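Local coordinates for protein formate dehydrogenase (Staphylococcus aureus, PDB 6TTB) that probably catalyses the NAD-dependent oxidation of formate to carbon dioxide, and is captured here with its dinucleotide cofactor bound, at residues M33-F39 against D86-S92; F62-H68 against L344-F348; L113-V119 against I134-T140. All coordinates share one frame; numbering follows the deposited sequence.

Contact 1: M33-F39 against D86-S92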
loop_
_atom_site.group_PDB
_atom_site.type_symbol
_atom_site.label_atom_id
_atom_site.label_comp_id
_atom_site.label_asym_id
_atom_site.label_seq_id
_atom_site.Cartn_x
_atom_site.Cartn_y
_atom_site.Cartn_z
ATOM N N MET A 33 -44.325 -11.099 5.191
ATOM C CA MET A 33 -43.473 -9.870 5.330
ATOM C C MET A 33 -42.780 -9.593 4.016
ATOM O O MET A 33 -42.397 -10.527 3.325
ATOM C CB MET A 33 -42.399 -10.096 6.378
ATOM C CG MET A 33 -42.971 -10.170 7.713
ATOM S SD MET A 33 -42.066 -9.116 8.808
ATOM C CE MET A 33 -42.243 -10.048 10.342
ATOM N N LYS A 34 -42.681 -8.305 3.658
ATOM C CA LYS A 34 -42.088 -7.913 2.383
ATOM C C LYS A 34 -40.764 -7.224 2.650
ATOM O O LYS A 34 -40.699 -6.323 3.470
ATOM C CB LYS A 34 -43.039 -7.052 1.574
ATOM C CG LYS A 34 -42.468 -6.389 0.338
ATOM C CD LYS A 34 -42.995 -4.990 0.236
ATOM C CE LYS A 34 -42.963 -4.444 -1.164
ATOM N NZ LYS A 34 -44.328 -4.304 -1.693
ATOM N N ILE A 35 -39.710 -7.747 2.025
ATOM C CA ILE A 35 -38.324 -7.384 2.270
ATOM C C ILE A 35 -37.782 -6.729 1.016
ATOM O O ILE A 35 -37.731 -7.354 -0.032
ATOM C CB ILE A 35 -37.442 -8.628 2.581
ATOM C CG1 ILE A 35 -37.691 -9.238 3.969
ATOM C CG2 ILE A 35 -35.981 -8.219 2.457
ATOM C CD1 ILE A 35 -39.124 -9.419 4.322
ATOM N N VAL A 36 -37.268 -5.525 1.164
ATOM C CA VAL A 36 -36.753 -4.803 0.009
ATOM C C VAL A 36 -35.250 -4.665 0.159
ATOM O O VAL A 36 -34.739 -4.353 1.279
ATOM C CB VAL A 36 -37.395 -3.422 -0.140
ATOM C CG1 VAL A 36 -37.429 -2.995 -1.561
ATOM C CG2 VAL A 36 -38.775 -3.390 0.411
ATOM N N ALA A 37 -34.536 -4.896 -0.961
ATOM C CA ALA A 37 -33.089 -4.795 -0.903
ATOM C C ALA A 37 -32.581 -3.877 -2.013
ATOM O O ALA A 37 -33.159 -3.873 -3.131
ATOM C CB ALA A 37 -32.483 -6.166 -0.962
ATOM N N LEU A 38 -31.562 -3.047 -1.673
ATOM C CA LEU A 38 -30.830 -2.346 -2.684
ATOM C C LEU A 38 -29.363 -2.748 -2.660
ATOM O O LEU A 38 -28.641 -2.615 -1.662
ATOM C CB LEU A 38 -30.988 -0.841 -2.569
ATOM C CG LEU A 38 -30.169 -0.088 -3.624
ATOM C CD1 LEU A 38 -30.874 -0.122 -5.006
ATOM C CD2 LEU A 38 -29.867 1.337 -3.187
ATOM N N PHE A 39 -28.917 -3.192 -3.818
ATOM C CA PHE A 39 -27.609 -3.744 -3.974
ATOM C C PHE A 39 -27.010 -3.215 -5.262
ATOM O O PHE A 39 -27.730 -2.864 -6.194
ATOM C CB PHE A 39 -27.761 -5.231 -4.056
ATOM C CG PHE A 39 -28.144 -5.861 -2.757
ATOM C CD1 PHE A 39 -27.600 -5.431 -1.575
ATOM C CD2 PHE A 39 -28.900 -7.019 -2.738
ATOM C CE1 PHE A 39 -27.810 -6.137 -0.401
ATOM C CE2 PHE A 39 -29.164 -7.688 -1.552
ATOM C CZ PHE A 39 -28.606 -7.255 -0.394
ATOM N N ASP A 86 -45.279 -0.328 1.893
ATOM C CA ASP A 86 -45.530 -1.704 2.292
ATOM C C ASP A 86 -44.253 -2.450 2.662
ATOM O O ASP A 86 -44.303 -3.460 3.339
ATOM C CB ASP A 86 -46.464 -2.440 1.334
ATOM C CG ASP A 86 -46.232 -2.104 -0.132
ATOM O OD1 ASP A 86 -45.277 -1.331 -0.406
ATOM O OD2 ASP A 86 -46.970 -2.671 -1.002
ATOM N N MET A 87 -43.108 -1.897 2.354
ATOM C CA MET A 87 -41.932 -2.618 2.790
ATOM C C MET A 87 -41.967 -2.829 4.311
ATOM O O MET A 87 -42.301 -1.925 5.065
ATOM C CB MET A 87 -40.663 -1.903 2.358
ATOM C CG MET A 87 -40.404 -0.656 3.081
ATOM S SD MET A 87 -38.905 0.185 2.424
ATOM C CE MET A 87 -38.595 1.212 3.853
ATOM N N ASP A 88 -41.645 -4.056 4.742
ATOM C CA ASP A 88 -41.585 -4.427 6.159
ATOM C C ASP A 88 -40.152 -4.247 6.674
ATOM O O ASP A 88 -39.924 -3.965 7.852
ATOM C CB ASP A 88 -41.942 -5.894 6.338
ATOM C CG ASP A 88 -43.428 -6.151 6.356
ATOM O OD1 ASP A 88 -44.028 -6.348 5.247
ATOM O OD2 ASP A 88 -43.964 -6.198 7.452
ATOM N N VAL A 89 -39.190 -4.437 5.774
ATOM C CA VAL A 89 -37.781 -4.447 6.125
ATOM C C VAL A 89 -37.001 -3.938 4.924
ATOM O O VAL A 89 -37.196 -4.414 3.789
ATOM C CB VAL A 89 -37.286 -5.865 6.496
ATOM C CG1 VAL A 89 -35.782 -5.868 6.657
ATOM C CG2 VAL A 89 -37.978 -6.445 7.733
ATOM N N ILE A 90 -36.124 -2.967 5.167
ATOM C CA ILE A 90 -35.266 -2.495 4.103
ATOM C C ILE A 90 -33.839 -3.007 4.369
ATOM O O ILE A 90 -33.426 -3.216 5.545
ATOM C CB ILE A 90 -35.313 -0.972 4.025
ATOM C CG1 ILE A 90 -34.473 -0.430 2.865
ATOM C CG2 ILE A 90 -34.919 -0.342 5.379
ATOM C CD1 ILE A 90 -35.140 -0.581 1.500
ATOM N N ILE A 91 -33.100 -3.224 3.263
ATOM C CA ILE A 91 -31.758 -3.750 3.373
ATOM C C ILE A 91 -30.839 -3.057 2.375
ATOM O O ILE A 91 -31.164 -2.968 1.194
ATOM C CB ILE A 91 -31.767 -5.275 3.188
ATOM C CG1 ILE A 91 -32.566 -5.970 4.315
ATOM C CG2 ILE A 91 -30.352 -5.751 3.196
ATOM C CD1 ILE A 91 -32.775 -7.512 4.125
ATOM N N SER A 92 -29.677 -2.611 2.843
ATOM C CA SER A 92 -28.645 -2.125 1.924
ATOM C C SER A 92 -27.275 -2.134 2.602
ATOM O O SER A 92 -27.189 -2.349 3.810
ATOM C CB SER A 92 -28.952 -0.742 1.414
ATOM O OG SER A 92 -28.760 0.187 2.453
#
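Two backbone amides converge on the carbonyl oxygen of Lys34: Asp88 N bonds to Lys34 O at 2.8 Å, while the bond from Val89 N is weak. The same aspartate answers from its side chain, since Lys34 N gives a nearly straight bond to Asp88 OD1 at 2.9 Å, arriving from above the carboxylate plane (47° out of it). A chi1 of -82° sets the carboxylate beside the Asp88 N, which brings OD1 to Lys34 N. Asp88 thus meets both polar backbone atoms of Lys34, one with its side chain and one with its backbone; its other oxygen, OD2, makes a salt bridge with Lys112. The lysine chain, bent at chi2 and chi4, runs past Met87 and ends in a salt bridge from Lys34 NZ to Asp86 OD2 at 3.2 Å. Further along, strands 34-38 and 89-92 continue as a parallel ladder, Val36 N to Val89 O and Leu38 N to Ile91 O, both 2.9 Å. Ile35, Ala37, Val89 and Ile91 share one face; helix 330-348 packs there on Val89 and Ile91 through Phe347 and Leu344. Val36 and Ile90 pack on the other face, where the delta methyl of Ile90 reaches back to Val36 CB. Charged groups gather at the partly exposed start of the strand pair, whereas the buried remainder is joined by backbone bonds and branched aliphatic side chains.

Contact 2: F62-H68 against L344-F348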
loop_
_atom_site.group_PDB
_atom_site.type_symbol
_atom_site.label_atom_id
_atom_site.label_comp_id
_atom_site.label_asym_id
_atom_site.label_seq_id
_atom_site.Cartn_x
_atom_site.Cartn_y
_atom_site.Cartn_z
ATOM N N PHE A 62 -33.566 -17.812 0.214
ATOM C CA PHE A 62 -33.658 -17.820 1.666
ATOM C C PHE A 62 -34.972 -17.206 2.104
ATOM O O PHE A 62 -35.584 -17.678 3.045
ATOM C CB PHE A 62 -32.530 -17.026 2.294
ATOM C CG PHE A 62 -32.672 -16.885 3.784
ATOM C CD1 PHE A 62 -33.461 -15.893 4.330
ATOM C CD2 PHE A 62 -32.040 -17.760 4.638
ATOM C CE1 PHE A 62 -33.625 -15.777 5.705
ATOM C CE2 PHE A 62 -32.178 -17.625 6.003
ATOM C CZ PHE A 62 -32.992 -16.646 6.537
ATOM N N LEU A 63 -35.377 -16.120 1.441
ATOM C CA LEU A 63 -36.611 -15.414 1.794
ATOM C C LEU A 63 -37.820 -16.093 1.166
ATOM O O LEU A 63 -38.776 -16.384 1.850
ATOM C CB LEU A 63 -36.522 -13.952 1.339
ATOM C CG LEU A 63 -35.684 -13.054 2.247
ATOM C CD1 LEU A 63 -35.677 -11.622 1.755
ATOM C CD2 LEU A 63 -36.175 -13.138 3.667
ATOM N N GLU A 64 -37.794 -16.266 -0.155
ATOM C CA GLU A 64 -38.906 -16.866 -0.882
ATOM C C GLU A 64 -39.101 -18.329 -0.459
ATOM O O GLU A 64 -39.977 -19.000 -0.953
ATOM C CB GLU A 64 -38.697 -16.736 -2.403
ATOM C CG GLU A 64 -38.924 -15.315 -2.957
ATOM C CD GLU A 64 -38.501 -15.066 -4.419
ATOM O OE1 GLU A 64 -39.030 -15.763 -5.347
ATOM O OE2 GLU A 64 -37.647 -14.183 -4.639
ATOM N N GLU A 65 -38.303 -18.799 0.481
ATOM C CA GLU A 65 -38.418 -20.161 0.959
ATOM C C GLU A 65 -39.171 -20.169 2.262
ATOM O O GLU A 65 -39.367 -21.217 2.839
ATOM C CB GLU A 65 -37.051 -20.687 1.365
ATOM C CG GLU A 65 -36.903 -22.182 1.211
ATOM C CD GLU A 65 -35.540 -22.550 0.628
ATOM O OE1 GLU A 65 -34.623 -22.854 1.421
ATOM O OE2 GLU A 65 -35.368 -22.427 -0.619
ATOM N N ARG A 66 -39.462 -18.986 2.770
ATOM C CA ARG A 66 -39.972 -18.814 4.110
ATOM C C ARG A 66 -41.272 -18.039 4.042
ATOM O O ARG A 66 -41.811 -17.668 5.063
ATOM C CB ARG A 66 -38.978 -18.038 4.944
ATOM C CG ARG A 66 -37.637 -18.722 5.101
ATOM C CD ARG A 66 -37.253 -18.542 6.578
ATOM N NE ARG A 66 -35.944 -19.003 7.039
ATOM C CZ ARG A 66 -34.924 -19.492 6.278
ATOM N NH1 ARG A 66 -34.961 -19.453 4.954
ATOM N NH2 ARG A 66 -33.823 -19.908 6.875
ATOM N N GLY A 67 -41.781 -17.839 2.817
ATOM C CA GLY A 67 -43.119 -17.312 2.651
ATOM C C GLY A 67 -43.117 -15.823 2.362
ATOM O O GLY A 67 -44.186 -15.254 2.157
ATOM N N HIS A 68 -41.921 -15.219 2.241
ATOM C CA HIS A 68 -41.842 -13.770 2.303
ATOM C C HIS A 68 -41.717 -13.215 0.897
ATOM O O HIS A 68 -41.394 -13.953 -0.027
ATOM C CB HIS A 68 -40.690 -13.344 3.193
ATOM C CG HIS A 68 -40.821 -13.794 4.605
ATOM N ND1 HIS A 68 -41.892 -13.404 5.424
ATOM C CD2 HIS A 68 -40.005 -14.551 5.383
ATOM C CE1 HIS A 68 -41.753 -13.976 6.622
ATOM N NE2 HIS A 68 -40.579 -14.640 6.634
ATOM N N LEU A 344 -32.332 -11.754 10.001
ATOM C CA LEU A 344 -33.669 -12.000 9.470
ATOM C C LEU A 344 -34.313 -13.213 10.159
ATOM O O LEU A 344 -35.520 -13.243 10.361
ATOM C CB LEU A 344 -33.571 -12.239 7.979
ATOM C CG LEU A 344 -33.050 -11.076 7.148
ATOM C CD1 LEU A 344 -33.000 -11.465 5.679
ATOM C CD2 LEU A 344 -33.911 -9.857 7.310
ATOM N N GLU A 345 -33.504 -14.224 10.493
ATOM C CA GLU A 345 -33.995 -15.408 11.179
ATOM C C GLU A 345 -34.527 -14.991 12.574
ATOM O O GLU A 345 -35.741 -15.055 12.843
ATOM C CB GLU A 345 -32.893 -16.476 11.165
ATOM C CG GLU A 345 -33.407 -17.886 11.275
ATOM C CD GLU A 345 -34.371 -18.284 10.180
ATOM O OE1 GLU A 345 -33.893 -18.751 9.153
ATOM O OE2 GLU A 345 -35.608 -18.099 10.353
ATOM N N ARG A 346 -33.640 -14.434 13.409
ATOM C CA ARG A 346 -34.065 -13.932 14.708
ATOM C C ARG A 346 -35.276 -12.984 14.568
ATOM O O ARG A 346 -36.278 -13.133 15.253
ATOM C CB ARG A 346 -32.907 -13.219 15.399
ATOM C CG ARG A 346 -31.656 -14.060 15.500
ATOM C CD ARG A 346 -30.739 -13.471 16.551
ATOM N NE ARG A 346 -29.424 -14.123 16.497
ATOM C CZ ARG A 346 -28.637 -14.283 17.551
ATOM N NH1 ARG A 346 -28.975 -13.763 18.726
ATOM N NH2 ARG A 346 -27.479 -14.879 17.413
ATOM N N PHE A 347 -35.179 -11.999 13.677
ATOM C CA PHE A 347 -36.293 -11.095 13.467
ATOM C C PHE A 347 -37.592 -11.878 13.333
ATOM O O PHE A 347 -38.550 -11.577 14.024
ATOM C CB PHE A 347 -36.057 -10.224 12.235
ATOM C CG PHE A 347 -37.134 -9.202 11.996
ATOM C CD1 PHE A 347 -37.459 -8.292 12.971
ATOM C CD2 PHE A 347 -37.908 -9.243 10.854
ATOM C CE1 PHE A 347 -38.488 -7.401 12.793
ATOM C CE2 PHE A 347 -38.985 -8.393 10.696
ATOM C CZ PHE A 347 -39.267 -7.477 11.671
ATOM N N PHE A 348 -37.619 -12.873 12.430
ATOM C CA PHE A 348 -38.866 -13.476 12.025
ATOM C C PHE A 348 -39.392 -14.312 13.150
ATOM O O PHE A 348 -40.536 -14.741 13.086
ATOM C CB PHE A 348 -38.723 -14.466 10.886
ATOM C CG PHE A 348 -38.354 -13.850 9.583
ATOM C CD1 PHE A 348 -38.937 -12.651 9.176
ATOM C CD2 PHE A 348 -37.381 -14.420 8.771
ATOM C CE1 PHE A 348 -38.563 -12.042 7.969
ATOM C CE2 PHE A 348 -37.061 -13.847 7.527
ATOM C CZ PHE A 348 -37.640 -12.652 7.130
#
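The rings of His68 and Phe348 form an offset stack, their centroids 4.1 Å apart and their planes inclined by 24°. His68 NE2 sits over the centre of the Phe348 ring, and Arg66 O lies over the opposite face of the imidazole, toward its rim. Behind Phe348, on its other face, lies the CA of Leu344, one helical turn back. The edge of the Phe348 ring is met by Leu63 and Phe62, with Leu63 CD2 3.8 Å from Phe348 CZ. A second layer of flat groups is built inside segment 62-68: the guanidinium of Arg66 lies over one face of the Phe62 ring, NH1 above its centre, and the chi2 bend of Arg66 (-137°) helps bring it there. From that perch Arg66 reaches Glu345 side-on, and two nitrogens converge on one oxygen. Arg66 NH2 bonds to Glu345 OE1 at 2.6 Å, nearly along the C-O axis, while Arg66 NE takes the syn lone pair of Glu345 OE1 at 3.0 Å. Both bonds are bent, and OE1 lies somewhat out of the guanidinium plane. Beneath the salt bridge, facing the sheet, Leu63 CD2 and Leu344 CD1 touch at 4.1 Å. The contact therefore joins the two helix ends through graded chemistry: aliphatic groups inside, stacked rings next, and a charge pair on the outer side, where the charged guanidinium also rests on the Phe62 ring face.

Contact 3: L113-V119 against I134-T140. With NAD (nicotinamide-adenine-dinucleotide), chain C.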
loop_
_atom_site.group_PDB
_atom_site.type_symbol
_atom_site.label_atom_id
_atom_site.label_comp_id
_atom_site.label_asym_id
_atom_site.label_seq_id
_atom_site.Cartn_x
_atom_site.Cartn_y
_atom_site.Cartn_z
ATOM N N LEU A 113 -37.688 -2.774 10.323
ATOM C CA LEU A 113 -36.284 -3.191 10.429
ATOM C C LEU A 113 -35.485 -2.690 9.233
ATOM O O LEU A 113 -35.801 -2.961 8.056
ATOM C CB LEU A 113 -36.177 -4.717 10.613
ATOM C CG LEU A 113 -34.795 -5.239 11.032
ATOM C CD1 LEU A 113 -34.177 -4.439 12.145
ATOM C CD2 LEU A 113 -34.785 -6.777 11.358
ATOM N N ALA A 114 -34.475 -1.899 9.555
ATOM C CA ALA A 114 -33.524 -1.468 8.548
ATOM C C ALA A 114 -32.198 -2.175 8.788
ATOM O O ALA A 114 -31.496 -1.914 9.768
ATOM C CB ALA A 114 -33.369 0.027 8.607
ATOM N N ILE A 115 -31.878 -3.111 7.905
ATOM C CA ILE A 115 -30.634 -3.849 8.071
ATOM C C ILE A 115 -29.583 -3.192 7.194
ATOM O O ILE A 115 -29.847 -2.940 6.005
ATOM C CB ILE A 115 -30.836 -5.307 7.657
ATOM C CG1 ILE A 115 -32.067 -5.942 8.306
ATOM C CG2 ILE A 115 -29.581 -6.114 7.911
ATOM C CD1 ILE A 115 -32.230 -7.323 7.815
ATOM N N THR A 116 -28.419 -2.940 7.786
ATOM C CA THR A 116 -27.243 -2.529 7.063
ATOM C C THR A 116 -26.421 -3.775 6.663
ATOM O O THR A 116 -25.670 -4.333 7.468
ATOM C CB THR A 116 -26.373 -1.624 7.953
ATOM O OG1 THR A 116 -27.038 -0.439 8.450
ATOM C CG2 THR A 116 -25.064 -1.277 7.306
ATOM N N ALA A 117 -26.469 -4.154 5.379
ATOM C CA ALA A 117 -25.613 -5.238 4.930
ATOM C C ALA A 117 -24.159 -4.803 4.999
ATOM O O ALA A 117 -23.558 -4.520 4.000
ATOM C CB ALA A 117 -25.984 -5.722 3.532
ATOM N N GLY A 118 -23.583 -4.897 6.162
ATOM C CA GLY A 118 -22.236 -4.478 6.389
ATOM C C GLY A 118 -22.167 -3.798 7.747
ATOM O O GLY A 118 -22.977 -4.123 8.646
ATOM N N VAL A 119 -21.283 -2.797 7.842
ATOM C CA VAL A 119 -21.219 -1.952 9.000
ATOM C C VAL A 119 -21.233 -0.465 8.584
ATOM O O VAL A 119 -20.402 -0.001 7.799
ATOM C CB VAL A 119 -19.982 -2.358 9.823
ATOM C CG1 VAL A 119 -19.481 -1.232 10.708
ATOM C CG2 VAL A 119 -20.334 -3.573 10.668
ATOM N N ILE A 134 -38.790 1.918 14.341
ATOM C CA ILE A 134 -38.040 1.050 13.442
ATOM C C ILE A 134 -36.712 0.666 14.112
ATOM O O ILE A 134 -36.036 1.518 14.650
ATOM C CB ILE A 134 -37.758 1.858 12.170
ATOM C CG1 ILE A 134 -38.990 2.096 11.325
ATOM C CG2 ILE A 134 -36.597 1.312 11.342
ATOM C CD1 ILE A 134 -38.869 3.390 10.589
ATOM N N GLY A 135 -36.316 -0.613 13.999
ATOM C CA GLY A 135 -35.041 -1.086 14.506
ATOM C C GLY A 135 -33.973 -0.960 13.435
ATOM O O GLY A 135 -34.273 -1.096 12.253
ATOM N N VAL A 136 -32.737 -0.766 13.857
ATOM C CA VAL A 136 -31.630 -0.600 12.932
ATOM C C VAL A 136 -30.450 -1.451 13.395
ATOM O O VAL A 136 -29.953 -1.295 14.539
ATOM C CB VAL A 136 -31.220 0.873 12.861
ATOM C CG1 VAL A 136 -29.918 1.055 12.127
ATOM C CG2 VAL A 136 -32.337 1.726 12.249
ATOM N N VAL A 137 -29.967 -2.322 12.494
ATOM C CA VAL A 137 -28.963 -3.288 12.881
ATOM C C VAL A 137 -28.021 -3.438 11.726
ATOM O O VAL A 137 -28.460 -3.551 10.592
ATOM C CB VAL A 137 -29.560 -4.657 13.252
ATOM C CG1 VAL A 137 -30.655 -4.489 14.260
ATOM C CG2 VAL A 137 -30.105 -5.344 12.029
ATOM N N GLU A 138 -26.735 -3.533 12.050
ATOM C CA GLU A 138 -25.725 -3.849 11.085
ATOM C C GLU A 138 -25.012 -5.107 11.593
ATOM O O GLU A 138 -25.345 -5.577 12.665
ATOM C CB GLU A 138 -24.845 -2.600 10.836
ATOM C CG GLU A 138 -23.910 -2.183 12.000
ATOM C CD GLU A 138 -23.378 -0.719 11.978
ATOM O OE1 GLU A 138 -23.990 0.163 11.321
ATOM O OE2 GLU A 138 -22.423 -0.425 12.712
ATOM N N VAL A 139 -24.056 -5.637 10.797
ATOM C CA VAL A 139 -23.355 -6.904 11.011
ATOM C C VAL A 139 -21.979 -6.647 11.656
ATOM O O VAL A 139 -20.905 -6.816 11.061
ATOM C CB VAL A 139 -23.169 -7.602 9.660
ATOM C CG1 VAL A 139 -22.642 -9.021 9.842
ATOM C CG2 VAL A 139 -24.455 -7.576 8.832
ATOM N N THR A 140 -22.000 -6.278 12.914
ATOM C CA THR A 140 -20.772 -5.985 13.603
ATOM C C THR A 140 -19.815 -7.158 13.403
ATOM O O THR A 140 -20.211 -8.309 13.458
ATOM C CB THR A 140 -21.080 -5.564 15.042
ATOM O OG1 THR A 140 -22.212 -4.680 14.926
ATOM C CG2 THR A 140 -19.952 -4.828 15.720
HETATM P PA NAD C . -14.949 0.080 17.436
HETATM O O1A NAD C . -16.165 0.493 18.194
HETATM O O2A NAD C . -14.218 -1.213 17.744
HETATM O O5B NAD C . -13.906 1.305 17.346
HETATM C C5B NAD C . -14.290 2.652 17.689
HETATM C C4B NAD C . -13.502 3.064 18.908
HETATM O O4B NAD C . -13.234 4.474 18.789
HETATM C C3B NAD C . -14.212 2.844 20.266
HETATM O O3B NAD C . -13.700 1.785 21.074
HETATM C C2B NAD C . -14.124 4.193 20.992
HETATM O O2B NAD C . -13.547 4.097 22.277
HETATM C C1B NAD C . -13.332 5.102 20.041
HETATM N N9A NAD C . -13.926 6.435 19.897
HETATM C C8A NAD C . -15.196 6.826 20.305
HETATM N N7A NAD C . -15.402 8.118 20.204
HETATM C C5A NAD C . -14.174 8.639 19.800
HETATM C C6A NAD C . -13.707 9.966 19.568
HETATM N N6A NAD C . -14.417 11.059 19.785
HETATM N N1A NAD C . -12.396 10.119 19.253
HETATM C C2A NAD C . -11.648 9.018 19.079
HETATM N N3A NAD C . -11.983 7.733 19.224
HETATM C C4A NAD C . -13.261 7.601 19.596
HETATM O O3 NAD C . -15.346 0.029 15.931
HETATM P PN NAD C . -14.447 -0.628 14.837
HETATM O O1N NAD C . -15.024 -1.997 14.591
HETATM O O2N NAD C . -13.004 -0.507 15.235
HETATM O O5D NAD C . -14.761 0.355 13.588
HETATM C C5D NAD C . -13.876 1.488 13.333
HETATM C C4D NAD C . -14.571 2.374 12.359
HETATM O O4D NAD C . -14.316 1.860 11.030
HETATM C C3D NAD C . -16.105 2.398 12.565
HETATM O O3D NAD C . -16.576 3.652 13.033
HETATM C C2D NAD C . -16.684 1.974 11.213
HETATM O O2D NAD C . -17.690 2.822 10.676
HETATM C C1D NAD C . -15.499 1.927 10.265
HETATM N N1N NAD C . -15.608 0.730 9.417
HETATM C C2N NAD C . -15.582 0.871 7.996
HETATM C C3N NAD C . -15.682 -0.264 7.160
HETATM C C7N NAD C . -15.358 -0.158 5.669
HETATM O O7N NAD C . -15.872 -0.965 4.895
HETATM N N7N NAD C . -14.503 0.794 5.248
HETATM C C4N NAD C . -16.051 -1.517 7.774
HETATM C C5N NAD C . -16.106 -1.629 9.180
HETATM C C6N NAD C . -15.911 -0.486 9.981
#
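Strands 113-116 and 135-138, with helix 126-131 between them, make a beta-alpha-beta unit at one margin of the five-stranded parallel sheet, whose 2-1-3-4-5 order fits the flavodoxin-like substrate domain of D-2-hydroxyacid dehydrogenases. Ala114 uses both backbone polar atoms: its N bonds to Gly135 O at 2.8 Å, nearly straight, and its O accepts Val137 N at 3.2 Å. Thr116 N continues the ladder to Val137 O at 2.9 Å. On the face toward helix 330-348, Leu113 CD1 folds over the backbone at Gly135, where no side chain intervenes, and also meets Val137 CG1 at 4.1 Å. The opposite face carries Ala114 and Val136, then Thr116 and Glu138, whose side chains run side by side in the same direction. Glu138 has CG between its N and carbonyl carbon (chi1 70°) and is extended beyond, which carries its carboxylate across Val119, OE2 near Val119 CG1; Thr116 OG1 and Glu138 OE1 both hydrogen-bond to Ser121 OG. Past the strand end the chain turns through an inverse gamma turn centred on Ala117, and Gly118, at backbone angles suited to glycine, restores the pairing by accepting Val139 N on its O at 2.8 Å. Val119, the next residue, lies beside the cofactor. One of its methyls, CG2, lies against Val139 O, and the other, Val119 CG1, touches the nicotinamide ring at C6N of NAD, 3.7 Å away.

Overall arrangement
Contacts 1 and 3 are buried strand pairings in one parallel sheet, and they adjoin because strands 89-92 and 113-116 are neighbours, with Ile90 O to Ile115 N a probable hydrogen bond at 2.8 Å. Contact 2 lies only partly buried above one face of that sheet: Leu63 packs on Ile35 of contact 1, while Leu344 and Phe347 pack on both contact 1 (Ile91; Met33 and Val89) and contact 3 (Ile115; Leu113). Chemistry follows place. Backbone ladders and aliphatic packing dominate within the sheet, whereas contact 2 has no backbone ladder and adds ring stacking and a salt bridge to its aliphatic contacts. Contact 1 has its charges where the strands begin; contact 3 has polar groups where they end, toward NAD.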